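Local structure of discoidin-2 (Dictyostelium discoideum, 2VM9) at residues Trp52-Leu57 with Asn142-Leu147; Phe73-Thr78 with Glu150-Pro155; Ser160-Gln165 with Val251-Asn256. The protein binds galactose and N-acetylgalactosamine as a trimeric, calcium-containing lectin and may take part in building the spore coat. All blocks are in the same frame, centred on the assembly; numbering follows the deposited sequence.

Contact 1: residues Trp52-Leu57 with Asn142-Leu147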
ATOM      1  N   TRP A  52      16.984   7.529 -21.760  1.00  3.80           N
ATOM      2  CA  TRP A  52      17.195   6.081 -21.901  1.00  3.93           C
ATOM      3  C   TRP A  52      17.447   5.857 -23.398  1.00  4.56           C
ATOM      4  O   TRP A  52      16.746   6.448 -24.243  1.00  5.40           O
ATOM      5  CB  TRP A  52      15.936   5.312 -21.509  1.00  4.63           C
ATOM      6  CG  TRP A  52      15.934   3.895 -22.049  1.00  4.22           C
ATOM      7  CD1 TRP A  52      16.811   2.890 -21.718  1.00  5.74           C
ATOM      8  CD2 TRP A  52      15.006   3.332 -22.984  1.00  4.60           C
ATOM      9  NE1 TRP A  52      16.484   1.739 -22.394  1.00  4.29           N
ATOM     10  CE2 TRP A  52      15.391   1.973 -23.187  1.00  4.98           C
ATOM     11  CE3 TRP A  52      13.897   3.836 -23.679  1.00  5.67           C
ATOM     12  CZ2 TRP A  52      14.689   1.105 -24.041  1.00  4.74           C
ATOM     13  CZ3 TRP A  52      13.197   2.967 -24.554  1.00  6.00           C
ATOM     14  CH2 TRP A  52      13.593   1.625 -24.715  1.00  6.69           C
ATOM     15  N   SER A  53      18.406   4.997 -23.739  1.00  3.85           N
ATOM     16  CA  SER A  53      18.560   4.581 -25.153  1.00  4.39           C
ATOM     17  C   SER A  53      18.635   3.053 -25.204  1.00  4.23           C
ATOM     18  O   SER A  53      19.454   2.452 -24.472  1.00  4.89           O
ATOM     19  CB  SER A  53      19.833   5.178 -25.769  1.00  4.25           C
ATOM     20  OG  SER A  53      19.823   6.603 -25.725  1.00  4.72           O
ATOM     21  N   SER A  54      17.829   2.431 -26.072  1.00  4.70           N
ATOM     22  CA  SER A  54      17.809   0.970 -26.156  1.00  4.93           C
ATOM     23  C   SER A  54      19.137   0.444 -26.723  1.00  4.94           C
ATOM     24  O   SER A  54      19.953   1.202 -27.247  1.00  4.55           O
ATOM     25  CB  SER A  54      16.638   0.484 -27.030  1.00  4.53           C
ATOM     26  OG  SER A  54      16.930   0.741 -28.386  1.00  6.38           O
ATOM     27  N   SER A  55      19.340  -0.867 -26.632  1.00  5.69           N
ATOM     28  CA  SER A  55      20.451  -1.475 -27.354  1.00  5.97           C
ATOM     29  C   SER A  55      20.028  -1.956 -28.752  1.00  6.32           C
ATOM     30  O   SER A  55      20.672  -1.645 -29.765  1.00  7.05           O
ATOM     31  CB  SER A  55      21.080  -2.626 -26.571  1.00  6.21           C
ATOM     32  OG  SER A  55      22.190  -3.125 -27.324  1.00  6.97           O
ATOM     33  N   VAL A  56      18.933  -2.699 -28.787  1.00  6.14           N
ATOM     34  CA  VAL A  56      18.340  -3.231 -30.022  1.00  6.16           C
ATOM     35  C   VAL A  56      17.383  -2.202 -30.599  1.00  6.07           C
ATOM     36  O   VAL A  56      16.628  -1.572 -29.869  1.00  6.22           O
ATOM     37  CB  VAL A  56      17.583  -4.532 -29.685  1.00  6.50           C
ATOM     38  CG1 VAL A  56      16.789  -5.037 -30.913  1.00  7.40           C
ATOM     39  CG2 VAL A  56      18.594  -5.572 -29.191  1.00  8.36           C
ATOM     40  N   LEU A  57      17.442  -2.026 -31.918  1.00  5.54           N
ATOM     41  CA  LEU A  57      16.525  -1.130 -32.601  1.00  5.60           C
ATOM     42  C   LEU A  57      15.534  -1.997 -33.351  1.00  5.84           C
ATOM     43  O   LEU A  57      15.871  -2.645 -34.346  1.00  6.67           O
ATOM     44  CB  LEU A  57      17.268  -0.210 -33.577  1.00  5.20           C
ATOM     45  CG  LEU A  57      18.216   0.804 -32.932  1.00  4.37           C
ATOM     46  CD1 LEU A  57      18.990   1.544 -34.058  1.00  5.18           C
ATOM     47  CD2 LEU A  57      17.492   1.790 -31.989  1.00  5.25           C
ATOM     48  N   ASN A 142      13.643   8.472 -34.689  1.00  4.86           N
ATOM     49  CA  ASN A 142      14.657   9.167 -35.475  1.00  6.22           C
ATOM     50  C   ASN A 142      15.995   8.770 -34.905  1.00  5.14           C
ATOM     51  O   ASN A 142      16.291   9.093 -33.750  1.00  5.37           O
ATOM     52  CB  ASN A 142      14.519  10.696 -35.389  1.00  6.92           C
ATOM     53  CG  ASN A 142      15.664  11.389 -36.105  1.00 12.27           C
ATOM     54  OD1 ASN A 142      16.197  12.298 -35.565  1.00 13.43           O
ATOM     55  ND2 ASN A 142      15.939  11.062 -37.296  1.00 17.46           N
ATOM     56  N   ASN A 143      16.787   8.076 -35.722  1.00  4.60           N
ATOM     57  CA  ASN A 143      18.161   7.665 -35.397  1.00  4.26           C
ATOM     58  C   ASN A 143      18.340   6.560 -34.351  1.00  5.20           C
ATOM     59  O   ASN A 143      19.125   5.642 -34.551  1.00  6.03           O
ATOM     60  CB  ASN A 143      19.040   8.880 -35.045  1.00  4.17           C
ATOM     61  CG  ASN A 143      19.423   9.660 -36.306  1.00  6.16           C
ATOM     62  OD1 ASN A 143      19.531   9.056 -37.362  1.00  6.26           O
ATOM     63  ND2 ASN A 143      19.617  10.973 -36.201  1.00  6.57           N
ATOM     64  N   HIS A 144      17.635   6.669 -33.237  1.00  4.77           N
ATOM     65  CA  HIS A 144      17.743   5.645 -32.183  1.00  4.33           C
ATOM     66  C   HIS A 144      16.533   5.723 -31.283  1.00  4.73           C
ATOM     67  O   HIS A 144      15.933   6.780 -31.164  1.00  5.05           O
ATOM     68  CB  HIS A 144      19.002   5.893 -31.335  1.00  4.48           C
ATOM     69  CG  HIS A 144      19.510   4.659 -30.658  1.00  5.40           C
ATOM     70  ND1 HIS A 144      20.451   3.833 -31.235  1.00  4.38           N
ATOM     71  CD2 HIS A 144      19.182   4.093 -29.476  1.00  5.39           C
ATOM     72  CE1 HIS A 144      20.706   2.823 -30.422  1.00  5.53           C
ATOM     73  NE2 HIS A 144      19.934   2.950 -29.353  1.00  5.94           N
ATOM     74  N   ILE A 145      16.201   4.612 -30.629  1.00  4.02           N
ATOM     75  CA  ILE A 145      15.141   4.610 -29.636  1.00  4.31           C
ATOM     76  C   ILE A 145      15.756   5.231 -28.369  1.00  4.55           C
ATOM     77  O   ILE A 145      16.427   4.558 -27.592  1.00  4.61           O
ATOM     78  CB  ILE A 145      14.626   3.201 -29.376  1.00  3.85           C
ATOM     79  CG1 ILE A 145      13.982   2.646 -30.657  1.00  5.64           C
ATOM     80  CG2 ILE A 145      13.629   3.207 -28.194  1.00  4.11           C
ATOM     81  CD1 ILE A 145      13.675   1.127 -30.588  1.00  4.79           C
ATOM     82  N   SER A 146      15.532   6.528 -28.216  1.00  3.99           N
ATOM     83  CA  SER A 146      16.046   7.294 -27.091  1.00  3.95           C
ATOM     84  C   SER A 146      14.927   8.222 -26.645  1.00  4.58           C
ATOM     85  O   SER A 146      14.288   8.899 -27.466  1.00  4.37           O
ATOM     86  CB  SER A 146      17.292   8.120 -27.492  1.00  4.52           C
ATOM     87  OG  SER A 146      18.354   7.286 -27.959  1.00  5.63           O
ATOM     88  N   LEU A 147      14.676   8.270 -25.335  1.00  3.63           N
ATOM     89  CA  LEU A 147      13.606   9.142 -24.874  1.00  4.23           C
ATOM     90  C   LEU A 147      13.800   9.538 -23.426  1.00  4.57           C
ATOM     91  O   LEU A 147      14.552   8.885 -22.663  1.00  4.76           O
ATOM     92  CB  LEU A 147      12.217   8.505 -25.058  1.00  4.95           C
ATOM     93  CG  LEU A 147      11.936   7.282 -24.157  1.00  5.43           C
ATOM     94  CD1 LEU A 147      11.390   7.688 -22.791  1.00  5.93           C
ATOM     95  CD2 LEU A 147      10.980   6.311 -24.823  1.00  9.58           C
TER
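Trp52 and Leu147 open this contact as an antiparallel hydrogen-bonded pair, with Trp52 N to Leu147 O at 2.9 Å and Leu147 N to Trp52 O at 3.0 Å. It illustrates how a two-residue strand can be held by side chains on both faces as well as by its backbone bonds. On the buried, tightly packed side, the CZ3 corner of the Trp52 indole meets Ile145 CG2 at 3.7 Å, the two side chains lying next to each other and pointing the same way, while Leu147 CD2 comes to the ring edge near its plane, 4.0 Å from Trp52 CE3. Across the opposite face of the sheet, Ser53 OG and Ser146 OG are 2.8 Å apart, each with a further hydrogen-bonding partner: Ser51 OG for the first and Gln86 OE1 for the second.

Past the strand, Ser54 N still bonds Ile145 O. His144 CG lies anti to its backbone N (chi1 -156°), which swings NE2 to Ser54 O at 2.7 Å. That bond is almost straight (177°) and lies in the imidazole plane, although the donor sits well above the carbonyl plane. Leu57 CD2 rests over the ring centre, 3.6 Å from the His144 centroid, in a CH-pi contact. This is the solvent side: Leu57 is exposed and His144 partly so.

Within the F5/8 type C beta-sandwich, Ile145 and Leu147 pack on Val88 of strand 87-96 and Pro138 of strand 133-142, Trp52 NE1 bonds Thr22 O, and Ser55 OG reaches Arg45 and the calcium ligand Asp47 of the second subunit.

Contact 2: residues Phe73-Thr78 with Glu150-Pro155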
ATOM      1  N   PHE A  73      -3.490   7.131 -13.876  1.00  9.20           N
ATOM      2  CA  PHE A  73      -2.619   7.936 -14.712  1.00  8.49           C
ATOM      3  C   PHE A  73      -3.432   8.900 -15.547  1.00  9.04           C
ATOM      4  O   PHE A  73      -4.321   8.468 -16.290  1.00 10.77           O
ATOM      5  CB  PHE A  73      -1.789   7.047 -15.633  1.00  8.46           C
ATOM      6  CG  PHE A  73      -0.725   6.251 -14.907  1.00  7.32           C
ATOM      7  CD1 PHE A  73       0.388   6.890 -14.370  1.00  5.59           C
ATOM      8  CD2 PHE A  73      -0.833   4.868 -14.791  1.00  8.47           C
ATOM      9  CE1 PHE A  73       1.406   6.126 -13.701  1.00  6.53           C
ATOM     10  CE2 PHE A  73       0.156   4.089 -14.149  1.00  7.21           C
ATOM     11  CZ  PHE A  73       1.281   4.734 -13.590  1.00  6.55           C
ATOM     12  N   VAL A  74      -3.118  10.187 -15.425  1.00  8.83           N
ATOM     13  CA  VAL A  74      -3.851  11.242 -16.143  1.00  8.61           C
ATOM     14  C   VAL A  74      -3.119  11.759 -17.385  1.00  8.52           C
ATOM     15  O   VAL A  74      -3.736  12.342 -18.283  1.00  7.96           O
ATOM     16  CB  VAL A  74      -4.228  12.444 -15.204  1.00  8.47           C
ATOM     17  CG1 VAL A  74      -5.116  11.963 -14.078  1.00 11.63           C
ATOM     18  CG2 VAL A  74      -2.968  13.175 -14.658  1.00 10.30           C
ATOM     19  N   ALA A  75      -1.795  11.575 -17.435  1.00  6.93           N
ATOM     20  CA  ALA A  75      -1.063  11.992 -18.633  1.00  6.30           C
ATOM     21  C   ALA A  75       0.281  11.315 -18.701  1.00  7.12           C
ATOM     22  O   ALA A  75       0.784  10.782 -17.686  1.00  6.62           O
ATOM     23  CB  ALA A  75      -0.867  13.529 -18.660  1.00  5.66           C
ATOM     24  N   ILE A  76       0.829  11.313 -19.916  1.00  6.35           N
ATOM     25  CA  ILE A  76       2.231  10.938 -20.126  1.00  6.69           C
ATOM     26  C   ILE A  76       2.873  12.051 -20.946  1.00  6.24           C
ATOM     27  O   ILE A  76       2.226  12.625 -21.841  1.00  7.14           O
ATOM     28  CB  ILE A  76       2.339   9.586 -20.873  1.00  7.38           C
ATOM     29  CG1 ILE A  76       3.810   9.169 -21.059  1.00  6.27           C
ATOM     30  CG2 ILE A  76       1.596   9.638 -22.248  1.00  7.46           C
ATOM     31  CD1 ILE A  76       3.933   7.778 -21.638  1.00  9.04           C
ATOM     32  N   SER A  77       4.141  12.352 -20.664  1.00  5.24           N
ATOM     33  CA  SER A  77       4.892  13.288 -21.470  1.00  5.18           C
ATOM     34  C   SER A  77       6.147  12.577 -21.956  1.00  5.44           C
ATOM     35  O   SER A  77       6.777  11.876 -21.173  1.00  4.89           O
ATOM     36  CB  SER A  77       5.324  14.486 -20.652  1.00  6.30           C
ATOM     37  OG  SER A  77       4.181  15.284 -20.379  1.00  7.40           O
ATOM     38  N   THR A  78       6.489  12.757 -23.223  1.00  4.67           N
ATOM     39  CA  THR A  78       7.755  12.228 -23.763  1.00  4.93           C
ATOM     40  C   THR A  78       8.566  13.342 -24.416  1.00  4.88           C
ATOM     41  O   THR A  78       8.039  14.376 -24.838  1.00  5.70           O
ATOM     42  CB  THR A  78       7.554  11.059 -24.779  1.00  6.02           C
ATOM     43  OG1 THR A  78       6.957  11.559 -25.982  1.00  6.32           O
ATOM     44  CG2 THR A  78       6.656   9.947 -24.165  1.00  6.95           C
ATOM     45  N   GLU A 150       7.778  11.341 -18.438  1.00  5.75           N
ATOM     46  CA  GLU A 150       7.208  11.421 -17.114  1.00  5.50           C
ATOM     47  C   GLU A 150       5.790  10.884 -17.194  1.00  5.97           C
ATOM     48  O   GLU A 150       5.131  10.934 -18.251  1.00  6.16           O
ATOM     49  CB  GLU A 150       7.237  12.862 -16.599  1.00  5.85           C
ATOM     50  CG  GLU A 150       6.654  13.068 -15.171  1.00  6.91           C
ATOM     51  CD  GLU A 150       7.361  12.205 -14.116  1.00  6.26           C
ATOM     52  OE1 GLU A 150       8.159  12.763 -13.341  1.00  8.13           O
ATOM     53  OE2 GLU A 150       7.096  10.985 -14.051  1.00  5.43           O
ATOM     54  N   LEU A 151       5.342  10.322 -16.077  1.00  5.23           N
ATOM     55  CA  LEU A 151       3.997   9.785 -15.961  1.00  5.68           C
ATOM     56  C   LEU A 151       3.338  10.554 -14.859  1.00  6.71           C
ATOM     57  O   LEU A 151       3.920  10.672 -13.773  1.00  6.65           O
ATOM     58  CB  LEU A 151       4.090   8.309 -15.555  1.00  5.81           C
ATOM     59  CG  LEU A 151       4.470   7.350 -16.687  1.00  6.78           C
ATOM     60  CD1 LEU A 151       4.920   6.026 -16.114  1.00  7.40           C
ATOM     61  CD2 LEU A 151       3.276   7.174 -17.693  1.00  9.80           C
ATOM     62  N   TYR A 152       2.120  11.048 -15.123  1.00  7.20           N
ATOM     63  CA  TYR A 152       1.380  11.898 -14.170  1.00  6.88           C
ATOM     64  C   TYR A 152       0.181  11.127 -13.636  1.00  7.60           C
ATOM     65  O   TYR A 152      -0.558  10.522 -14.411  1.00  7.40           O
ATOM     66  CB  TYR A 152       0.918  13.204 -14.819  1.00  7.07           C
ATOM     67  CG  TYR A 152       2.091  13.994 -15.296  1.00  6.80           C
ATOM     68  CD1 TYR A 152       2.755  14.862 -14.429  1.00  7.40           C
ATOM     69  CD2 TYR A 152       2.570  13.830 -16.600  1.00  7.14           C
ATOM     70  CE1 TYR A 152       3.860  15.561 -14.828  1.00  7.99           C
ATOM     71  CE2 TYR A 152       3.694  14.540 -17.032  1.00  5.72           C
ATOM     72  CZ  TYR A 152       4.315  15.419 -16.144  1.00  6.40           C
ATOM     73  OH  TYR A 152       5.414  16.118 -16.496  1.00  7.17           O
ATOM     74  N   ALA A 153       0.024  11.131 -12.314  1.00  7.94           N
ATOM     75  CA  ALA A 153      -1.059  10.364 -11.692  1.00  7.97           C
ATOM     76  C   ALA A 153      -1.842  11.258 -10.734  1.00  7.92           C
ATOM     77  O   ALA A 153      -1.337  12.280 -10.263  1.00  7.59           O
ATOM     78  CB  ALA A 153      -0.481   9.136 -10.925  1.00  8.07           C
ATOM     79  N   LEU A 154      -3.082  10.874 -10.437  1.00  8.31           N
ATOM     80  CA  LEU A 154      -3.805  11.584  -9.387  1.00  9.68           C
ATOM     81  C   LEU A 154      -3.081  11.433  -8.056  1.00  9.87           C
ATOM     82  O   LEU A 154      -2.539  10.386  -7.778  1.00 10.16           O
ATOM     83  CB  LEU A 154      -5.209  11.012  -9.221  1.00  9.25           C
ATOM     84  CG  LEU A 154      -6.138  11.203 -10.417  1.00  9.55           C
ATOM     85  CD1 LEU A 154      -7.489  10.530 -10.119  1.00 12.31           C
ATOM     86  CD2 LEU A 154      -6.298  12.709 -10.698  1.00  9.89           C
ATOM     87  N   PRO A 155      -3.101  12.472  -7.213  1.00 11.37           N
ATOM     88  CA  PRO A 155      -2.554  12.301  -5.858  1.00 12.13           C
ATOM     89  C   PRO A 155      -3.349  11.276  -5.080  1.00 12.65           C
ATOM     90  O   PRO A 155      -4.543  11.054  -5.382  1.00 12.09           O
ATOM     91  CB  PRO A 155      -2.768  13.675  -5.186  1.00 12.55           C
ATOM     92  CG  PRO A 155      -3.104  14.582  -6.222  1.00 13.60           C
ATOM     93  CD  PRO A 155      -3.589  13.837  -7.452  1.00 11.96           C
TER
HETATM   94  O   HOH W   1       4.999  17.540 -18.861  1.00 10.60           O
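With CG set anti to its own carbonyl carbon (chi1 -61°), the Tyr152 ring runs along the sheet beside Ala75 and Ser77 and meets both through its CD2-CE2 edge. Ala75 CB lies 4.0 Å from Tyr152 CD2, and Ser77 OG comes to 3.5 Å from Tyr152 CE2, near the ring plane. A water joins the two hydroxyls, 2.8 Å from Ser77 OG and equally close to Tyr152 OH, and Ser77 OG is also bonded to Thr122 OG1. Over one face of the ring passes Glu150 CG. The carboxylate beyond it turns back on its own strand: OE2 takes Leu151 N at 2.8 Å through its anti lone pair and also accepts Leu11 N, while OE1 accepts Ala12 N. Three backbone N-H groups thus hold this buried carboxylate and tie the N-terminal segment to the sheet, which would be expected to favour its charged form.

On the other face, Ile76 extends with CG1 anti to its backbone N (chi1 -178°), which lays it alongside Leu151, with Ile76 CG1 3.9 Å from Leu151 CD2. Phe73 CE1 rests against Leu151 CB, the ring oblique to it. At the far end Val74 CG1 meets Leu154 CD2 at 3.7 Å, and Leu154 packs in turn on Leu196 of the second subunit.

Both Val74 N and Ala75 N point to Tyr152 O, the first at 2.8 Å and the second only weakly. Two residues opposite one make a classic beta bulge, here set in an antiparallel strand pair of the F5/8 type C beta-sandwich.

Contact 3: residues Ser160-Gln165 with Val251-Asn256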
ATOM      1  N   SER A 160      -7.134   6.984   1.763  1.00 21.44           N
ATOM      2  CA  SER A 160      -6.614   5.714   1.253  1.00 21.56           C
ATOM      3  C   SER A 160      -5.682   5.029   2.247  1.00 20.65           C
ATOM      4  O   SER A 160      -5.054   5.679   3.078  1.00 19.92           O
ATOM      5  CB  SER A 160      -5.912   5.913  -0.082  1.00 21.83           C
ATOM      6  OG  SER A 160      -4.928   6.889   0.080  1.00 26.68           O
ATOM      7  N   ASN A 161      -5.622   3.710   2.154  1.00 20.97           N
ATOM      8  CA  ASN A 161      -4.729   2.900   2.987  1.00 21.81           C
ATOM      9  C   ASN A 161      -4.923   3.122   4.498  1.00 21.02           C
ATOM     10  O   ASN A 161      -3.933   3.258   5.210  1.00 20.23           O
ATOM     11  CB  ASN A 161      -3.247   3.212   2.664  1.00 23.29           C
ATOM     12  CG  ASN A 161      -2.943   3.234   1.165  1.00 27.08           C
ATOM     13  OD1 ASN A 161      -2.638   4.300   0.595  1.00 31.05           O
ATOM     14  ND2 ASN A 161      -3.025   2.066   0.521  1.00 28.95           N
ATOM     15  N   PRO A 162      -6.179   3.150   5.003  1.00 20.10           N
ATOM     16  CA  PRO A 162      -6.306   3.418   6.445  1.00 19.35           C
ATOM     17  C   PRO A 162      -5.845   2.211   7.270  1.00 18.91           C
ATOM     18  O   PRO A 162      -5.752   1.112   6.745  1.00 19.60           O
ATOM     19  CB  PRO A 162      -7.816   3.643   6.619  1.00 19.48           C
ATOM     20  CG  PRO A 162      -8.425   2.800   5.583  1.00 20.55           C
ATOM     21  CD  PRO A 162      -7.500   2.903   4.384  1.00 20.14           C
ATOM     22  N   SER A 163      -5.499   2.443   8.530  1.00 18.53           N
ATOM     23  CA  SER A 163      -5.174   1.397   9.481  1.00 17.37           C
ATOM     24  C   SER A 163      -6.429   1.209  10.336  1.00 17.08           C
ATOM     25  O   SER A 163      -7.191   2.161  10.545  1.00 16.17           O
ATOM     26  CB  SER A 163      -4.016   1.835  10.369  1.00 18.08           C
ATOM     27  OG  SER A 163      -2.777   1.853   9.648  1.00 19.14           O
ATOM     28  N   VAL A 164      -6.635  -0.016  10.808  1.00 16.07           N
ATOM     29  CA  VAL A 164      -7.895  -0.387  11.461  1.00 16.03           C
ATOM     30  C   VAL A 164      -7.612  -1.327  12.636  1.00 14.81           C
ATOM     31  O   VAL A 164      -6.827  -2.250  12.516  1.00 14.79           O
ATOM     32  CB  VAL A 164      -8.862  -1.082  10.450  1.00 16.44           C
ATOM     33  CG1 VAL A 164     -10.085  -1.670  11.153  1.00 16.74           C
ATOM     34  CG2 VAL A 164      -9.307  -0.123   9.339  1.00 17.37           C
ATOM     35  N   GLN A 165      -8.263  -1.089  13.772  1.00 13.77           N
ATOM     36  CA  GLN A 165      -8.318  -2.095  14.829  1.00 13.44           C
ATOM     37  C   GLN A 165      -9.775  -2.217  15.244  1.00 12.93           C
ATOM     38  O   GLN A 165     -10.547  -1.264  15.128  1.00 11.24           O
ATOM     39  CB  GLN A 165      -7.455  -1.730  16.026  1.00 13.35           C
ATOM     40  CG  GLN A 165      -5.947  -1.622  15.719  1.00 13.52           C
ATOM     41  CD  GLN A 165      -5.155  -1.319  16.941  1.00 15.03           C
ATOM     42  OE1 GLN A 165      -4.990  -2.175  17.822  1.00 17.21           O
ATOM     43  NE2 GLN A 165      -4.670  -0.088  17.037  1.00 13.39           N
ATOM     44  N   VAL A 251     -15.024  -0.149  15.325  1.00  9.09           N
ATOM     45  CA  VAL A 251     -14.016  -0.177  14.262  1.00  9.95           C
ATOM     46  C   VAL A 251     -13.277   1.158  14.387  1.00  9.28           C
ATOM     47  O   VAL A 251     -13.869   2.213  14.183  1.00  9.79           O
ATOM     48  CB  VAL A 251     -14.653  -0.356  12.863  1.00 11.34           C
ATOM     49  CG1 VAL A 251     -13.571  -0.313  11.759  1.00 12.53           C
ATOM     50  CG2 VAL A 251     -15.446  -1.710  12.774  1.00 12.12           C
ATOM     51  N   ALA A 252     -12.018   1.092  14.826  1.00  9.60           N
ATOM     52  CA  ALA A 252     -11.192   2.281  14.971  1.00 10.06           C
ATOM     53  C   ALA A 252     -10.358   2.395  13.699  1.00 10.22           C
ATOM     54  O   ALA A 252      -9.695   1.420  13.304  1.00 10.60           O
ATOM     55  CB  ALA A 252     -10.305   2.157  16.163  1.00 10.78           C
ATOM     56  N   VAL A 253     -10.416   3.560  13.066  1.00 11.04           N
ATOM     57  CA  VAL A 253      -9.763   3.758  11.770  1.00 11.08           C
ATOM     58  C   VAL A 253      -8.791   4.927  11.865  1.00 11.30           C
ATOM     59  O   VAL A 253      -9.156   6.026  12.268  1.00 10.49           O
ATOM     60  CB  VAL A 253     -10.782   4.033  10.625  1.00 11.89           C
ATOM     61  CG1 VAL A 253     -10.056   4.154   9.277  1.00 12.81           C
ATOM     62  CG2 VAL A 253     -11.849   2.925  10.552  1.00 11.51           C
ATOM     63  N   GLU A 254      -7.545   4.684  11.456  1.00 12.27           N
ATOM     64  CA  GLU A 254      -6.527   5.744  11.472  1.00 14.20           C
ATOM     65  C   GLU A 254      -6.188   6.118  10.045  1.00 15.40           C
ATOM     66  O   GLU A 254      -5.842   5.244   9.250  1.00 14.78           O
ATOM     67  CB  GLU A 254      -5.262   5.253  12.181  1.00 14.53           C
ATOM     68  CG  GLU A 254      -4.242   6.377  12.392  1.00 16.93           C
ATOM     69  CD  GLU A 254      -2.844   5.884  12.723  1.00 19.64           C
ATOM     70  OE1 GLU A 254      -2.507   4.728  12.395  1.00 20.90           O
ATOM     71  OE2 GLU A 254      -2.073   6.692  13.282  1.00 24.40           O
ATOM     72  N   PHE A 255      -6.276   7.414   9.731  1.00 17.41           N
ATOM     73  CA  PHE A 255      -6.103   7.881   8.364  1.00 19.79           C
ATOM     74  C   PHE A 255      -4.740   8.484   8.140  1.00 21.94           C
ATOM     75  O   PHE A 255      -4.144   9.056   9.055  1.00 21.90           O
ATOM     76  CB  PHE A 255      -7.156   8.934   8.013  1.00 20.30           C
ATOM     77  CG  PHE A 255      -8.555   8.410   8.015  1.00 20.32           C
ATOM     78  CD1 PHE A 255      -9.007   7.600   6.979  1.00 21.80           C
ATOM     79  CD2 PHE A 255      -9.428   8.732   9.052  1.00 20.78           C
ATOM     80  CE1 PHE A 255     -10.309   7.119   6.966  1.00 22.09           C
ATOM     81  CE2 PHE A 255     -10.739   8.246   9.059  1.00 21.32           C
ATOM     82  CZ  PHE A 255     -11.184   7.448   8.019  1.00 21.21           C
ATOM     83  N   ASN A 256      -4.255   8.329   6.912  1.00 24.41           N
ATOM     84  CA  ASN A 256      -3.161   9.143   6.385  1.00 27.09           C
ATOM     85  C   ASN A 256      -1.840   8.927   7.122  1.00 27.87           C
ATOM     86  O   ASN A 256      -0.992   9.828   7.185  1.00 28.18           O
ATOM     87  CB  ASN A 256      -3.564  10.636   6.410  1.00 28.15           C
ATOM     88  CG  ASN A 256      -2.857  11.456   5.340  1.00 30.79           C
ATOM     89  OD1 ASN A 256      -2.717  11.013   4.195  1.00 32.81           O
ATOM     90  ND2 ASN A 256      -2.397  12.652   5.714  1.00 32.63           N
TER
HETATM   91  O   HOH W   2      -6.034   7.189   5.186  1.00 28.94           O
HETATM   92  O   HOH W   3      -1.753   4.063   9.758  1.00 35.42           O
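Ser163 and Glu254, the pair most deeply covered here on their respective strands, bond twice through their backbones: Ser163 N to Glu254 O at 2.9 Å and Glu254 N to Ser163 O at 2.7 Å. Their side chains leave the sheet on the same face. Glu254 holds CG anti to its backbone N (chi1 -172°) and stays extended beyond it, which carries OE1 to a water that donates to it at 2.8 Å. The same water lies next to Ser163 OG, though so close that this half of the bridge is doubtful. The other carboxylate oxygen, OE2, is engaged by Ser197 N and Asn257 ND2, so the acid is held in place from outside the strand pair. Tyr159 of the third subunit packs against both Ser163 and Glu254.

The pairing joins the first and last strands of the H-type lectin domain: within the chain 163-170 is the outer strand of a three-stranded antiparallel sheet, with 243-254 in its middle and 200-211 beyond, and its Val164 bonds the backbone of the third subunit. A second pair of backbone bonds, between Gln165 and Ala252, continues the ladder.

Pro162, also well covered, packs on the Val253 side chain, away from Ser163 and Glu254. Its CB is 3.5 Å from Val253 CG1 and 4.1 Å from Phe255 CD1, so the proline sits at the start of an apolar row. The row goes on through Val164, whose CG2 lies 4.2 Å from Val253 CG2 and whose CG1 meets Val251 CG1 at 3.8 Å. Near Pro162 a water donates to Ser160 O and accepts from Asn256 N. The second subunit packs here too, its own Pro162 against Pro162 and its Val164 against Phe255.

Read from the N terminus, the chain opens contact 1 at 52-57 and contact 2 at 73-78 before either is closed. Residues 142-147 then close the first, 150-155 the second, so the two loops cross. Strand 146-153 serves both: it pairs with 52-53 near its start and with 70-79 farther on, which joins these strands in one sheet of the N-terminal beta-sandwich, although the contact centres stand 22 Å apart. Contact 3 follows in series. It opens where the linker passes into the lectin-like domain and closes only near the C terminus, tying the first strand of that domain to its last. Contacts 2 and 3 do not touch, their nearest atoms being about 7 Å apart.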